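Side-chain contact in fucoxanthin chlorophyll a/c-binding protein Lhcq3 (Chaetoceros gracilis, PDB 6L4U), which probably harvests light around photosystem I, binding chlorophylls a and c and carotenoids and passing their excitation energy toward the reaction centre: residues L67-V72 and L177-I182. Residues are numbered along the deposited sequence; the frame is centred on the assembly and turned at random.
Sequences LKHGRV and LAMIAI. With CLA (chlorophyll a), chain B.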
loop_
_atom_site.group_PDB
_atom_site.type_symbol
_atom_site.label_atom_id
_atom_site.label_comp_id
_atom_site.label_asym_id
_atom_site.label_seq_id
_atom_site.Cartn_x
_atom_site.Cartn_y
_atom_site.Cartn_z
ATOM N N LEU X 67 -51.586 11.228 64.454
ATOM C CA LEU X 67 -52.445 10.078 64.699
ATOM C C LEU X 67 -51.668 8.774 64.599
ATOM O O LEU X 67 -51.923 7.837 65.359
ATOM C CB LEU X 67 -53.610 10.089 63.715
ATOM C CG LEU X 67 -54.668 9.012 63.910
ATOM C CD1 LEU X 67 -55.416 9.260 65.197
ATOM C CD2 LEU X 67 -55.613 8.985 62.731
ATOM N N LYS X 68 -50.698 8.700 63.689
ATOM C CA LYS X 68 -49.922 7.472 63.575
ATOM C C LYS X 68 -48.831 7.394 64.630
ATOM O O LYS X 68 -48.500 6.295 65.086
ATOM C CB LYS X 68 -49.321 7.337 62.181
ATOM C CG LYS X 68 -48.930 5.911 61.856
ATOM C CD LYS X 68 -48.200 5.815 60.554
ATOM C CE LYS X 68 -49.162 5.859 59.396
ATOM N NZ LYS X 68 -48.412 5.906 58.115
ATOM N N HIS X 69 -48.258 8.532 65.027
ATOM C CA HIS X 69 -47.343 8.534 66.164
ATOM C C HIS X 69 -48.067 8.177 67.448
ATOM O O HIS X 69 -47.478 7.564 68.342
ATOM C CB HIS X 69 -46.680 9.898 66.327
ATOM C CG HIS X 69 -45.443 10.087 65.509
ATOM N ND1 HIS X 69 -45.466 10.643 64.250
ATOM C CD2 HIS X 69 -44.142 9.834 65.784
ATOM C CE1 HIS X 69 -44.237 10.706 63.776
ATOM N NE2 HIS X 69 -43.413 10.219 64.685
ATOM N N GLY X 70 -49.342 8.554 67.550
ATOM C CA GLY X 70 -50.113 8.220 68.733
ATOM C C GLY X 70 -50.410 6.739 68.834
ATOM O O GLY X 70 -50.184 6.124 69.877
ATOM N N ARG X 71 -50.910 6.149 67.747
ATOM C CA ARG X 71 -51.269 4.735 67.740
ATOM C C ARG X 71 -50.055 3.834 67.914
ATOM O O ARG X 71 -50.163 2.771 68.531
ATOM C CB ARG X 71 -51.984 4.383 66.441
ATOM C CG ARG X 71 -53.336 5.029 66.279
ATOM C CD ARG X 71 -53.821 4.868 64.859
ATOM N NE ARG X 71 -55.143 5.448 64.673
ATOM C CZ ARG X 71 -55.814 5.414 63.530
ATOM N NH1 ARG X 71 -55.283 4.830 62.468
ATOM N NH2 ARG X 71 -57.017 5.963 63.451
ATOM N N VAL X 72 -48.902 4.237 67.386
ATOM C CA VAL X 72 -47.687 3.446 67.546
ATOM C C VAL X 72 -47.198 3.501 68.988
ATOM O O VAL X 72 -46.834 2.474 69.570
ATOM C CB VAL X 72 -46.618 3.930 66.544
ATOM C CG1 VAL X 72 -45.223 3.514 66.968
ATOM C CG2 VAL X 72 -46.920 3.395 65.162
ATOM N N LEU X 177 -50.349 11.474 75.235
ATOM C CA LEU X 177 -49.788 11.088 76.523
ATOM C C LEU X 177 -48.855 9.893 76.382
ATOM O O LEU X 177 -47.820 9.825 77.055
ATOM C CB LEU X 177 -50.916 10.783 77.507
ATOM C CG LEU X 177 -50.524 10.360 78.920
ATOM C CD1 LEU X 177 -49.601 11.388 79.542
ATOM C CD2 LEU X 177 -51.763 10.168 79.771
ATOM N N ALA X 178 -49.199 8.946 75.511
ATOM C CA ALA X 178 -48.358 7.771 75.336
ATOM C C ALA X 178 -47.059 8.086 74.610
ATOM O O ALA X 178 -46.076 7.369 74.803
ATOM C CB ALA X 178 -49.116 6.681 74.588
ATOM N N MET X 179 -47.032 9.135 73.783
ATOM C CA MET X 179 -45.792 9.544 73.134
ATOM C C MET X 179 -44.806 10.136 74.126
ATOM O O MET X 179 -43.596 9.927 73.994
ATOM C CB MET X 179 -46.086 10.545 72.019
ATOM C CG MET X 179 -46.446 9.885 70.712
ATOM S SD MET X 179 -47.718 10.731 69.791
ATOM C CE MET X 179 -46.767 12.099 69.248
ATOM N N ILE X 180 -45.304 10.873 75.117
ATOM C CA ILE X 180 -44.466 11.300 76.231
ATOM C C ILE X 180 -44.047 10.099 77.067
ATOM O O ILE X 180 -42.924 10.042 77.583
ATOM C CB ILE X 180 -45.224 12.347 77.064
ATOM C CG1 ILE X 180 -45.689 13.483 76.163
ATOM C CG2 ILE X 180 -44.364 12.901 78.176
ATOM C CD1 ILE X 180 -46.530 14.484 76.867
ATOM N N ALA X 181 -44.929 9.102 77.174
ATOM C CA ALA X 181 -44.686 7.962 78.051
ATOM C C ALA X 181 -43.589 7.057 77.507
ATOM O O ALA X 181 -42.703 6.630 78.255
ATOM C CB ALA X 181 -45.980 7.177 78.245
ATOM N N ILE X 182 -43.626 6.752 76.207
ATOM C CA ILE X 182 -42.619 5.853 75.652
ATOM C C ILE X 182 -41.284 6.580 75.510
ATOM O O ILE X 182 -40.219 5.968 75.650
ATOM C CB ILE X 182 -43.119 5.237 74.325
ATOM C CG1 ILE X 182 -42.125 4.219 73.763
ATOM C CG2 ILE X 182 -43.391 6.295 73.279
ATOM C CD1 ILE X 182 -41.938 3.009 74.631
HETATM MG MG CLA B . -44.218 4.018 58.660
HETATM C CHA CLA B . -45.132 7.373 58.590
HETATM C CHB CLA B . -44.059 4.058 55.309
HETATM C CHC CLA B . -42.695 1.014 58.845
HETATM C CHD CLA B . -44.169 4.218 62.339
HETATM N NA CLA B . -44.496 5.462 57.201
HETATM C C1A CLA B . -44.925 6.672 57.272
HETATM C C2A CLA B . -45.158 7.375 55.952
HETATM C C3A CLA B . -44.849 6.270 54.975
HETATM C C4A CLA B . -44.453 5.179 55.902
HETATM C CMA CLA B . -46.140 5.844 54.310
HETATM C CAA CLA B . -44.126 8.485 55.639
HETATM C CBA CLA B . -42.657 8.040 55.642
HETATM C CGA CLA B . -41.646 9.143 55.440
HETATM O O1A CLA B . -41.975 10.311 55.365
HETATM O O2A CLA B . -40.242 8.797 55.354
HETATM N NB CLA B . -43.481 2.726 57.266
HETATM C C1B CLA B . -43.561 2.842 55.949
HETATM C C2B CLA B . -43.010 1.702 55.178
HETATM C C3B CLA B . -42.595 0.785 56.257
HETATM C C4B CLA B . -42.938 1.532 57.498
HETATM C CMB CLA B . -42.923 1.509 53.691
HETATM C CAB CLA B . -41.980 -0.559 56.113
HETATM C CBB CLA B . -42.359 -1.637 56.771
HETATM N NC CLA B . -43.583 2.885 60.256
HETATM C C1C CLA B . -42.979 1.700 60.108
HETATM C C2C CLA B . -42.566 1.037 61.364
HETATM C C3C CLA B . -43.006 1.991 62.392
HETATM C C4C CLA B . -43.619 3.076 61.592
HETATM C CMC CLA B . -41.871 -0.280 61.544
HETATM C CAC CLA B . -42.877 1.887 63.887
HETATM C CBC CLA B . -44.074 1.069 64.309
HETATM N ND CLA B . -44.530 5.364 60.147
HETATM C C1D CLA B . -44.515 5.412 61.575
HETATM C C2D CLA B . -44.873 6.708 62.170
HETATM C C3D CLA B . -45.116 7.503 60.940
HETATM C C4D CLA B . -44.892 6.669 59.859
HETATM C CMD CLA B . -44.995 7.225 63.565
HETATM C CAD CLA B . -45.490 8.831 60.411
HETATM O OBD CLA B . -45.771 9.858 61.115
HETATM C CBD CLA B . -45.504 8.776 58.940
HETATM C CGD CLA B . -46.854 9.175 58.436
HETATM O O1D CLA B . -47.627 8.356 57.992
HETATM O O2D CLA B . -47.258 10.565 58.444
HETATM C CED CLA B . -48.460 10.951 57.787
HETATM C C1 CLA B . -39.661 8.073 56.435
HETATM C C2 CLA B . -38.857 8.978 57.336
HETATM C C3 CLA B . -37.634 8.625 57.769
HETATM C C4 CLA B . -37.009 7.317 57.372
HETATM C C5 CLA B . -36.863 9.552 58.673
HETATM C C6 CLA B . -37.733 10.164 59.762
HETATM C C7 CLA B . -38.069 9.151 60.846
HETATM C C8 CLA B . -36.845 8.632 61.589
HETATM C C9 CLA B . -37.216 7.422 62.428
HETATM C C10 CLA B . -36.258 9.722 62.476
HETATM C C11 CLA B . -37.280 10.252 63.477
HETATM C C12 CLA B . -36.720 11.454 64.225
HETATM C C13 CLA B . -37.660 12.649 64.122
HETATM C C14 CLA B . -37.865 13.078 62.674
HETATM C C15 CLA B . -37.116 13.808 64.949
HETATM C C16 CLA B . -36.869 13.431 66.404
HETATM C C17 CLA B . -36.292 14.609 67.180
HETATM C C18 CLA B . -36.341 14.369 68.687
HETATM C C19 CLA B . -35.732 15.542 69.447
HETATM C C20 CLA B . -35.663 13.060 69.071
#
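Met179 of helix 161-190 reaches over to the backbone of helix 56-85 at His69 and Gly70, and this one side chain makes the van der Waals contact between the two segments. Its CG lies 3.5 Å from His69 O, its SD is 3.5 Å from Gly70 N, and its terminal CE packs at 3.7 Å against His69 CB. A bend at chi2 (142°) and another at chi3 turn the thioether along the neighbouring backbone. The sulfur lies against the helix here, where the CA atoms of Gly70 and Met179 are 6.3 Å apart. No hydrogen bond joins the segments.

Pigments pack around the same residues. The chlorophyll methyl CMD sits over the centre of one face of the His69 ring, 3.3 Å above its plane, while ND1 of that ring is hydrogen-bonded to Ser65 O. Another chlorophyll a lies about 2 Å from the His69 side chain at the nearest atoms, consistent with NE2 as axial ligand of its magnesium, as in related light-harvesting proteins, and a diadinoxanthin touches both His69 and Met179.

Lys68 makes a polar contact to the first chlorophyll, as does Ser65 OG. With CG anti to the backbone N (chi1 -160°) the chain leaves toward the pigment and passes over one face of the macrocycle at ring D, CD 3.5 Å from C3D; a bend at chi3 then brings NZ to the ester carbonyl O1D in a 2.6 Å hydrogen bond. A salt bridge to Glu130 gives the ammonium a second partner; a methionine here would probably leave both O1D and the Glu130 carboxylate without this donor. Arg71 pairs with Glu171 of helix 161-190, an interhelical salt bridge characteristic of the two long central helices of the chlorophyll a/b-binding protein fold.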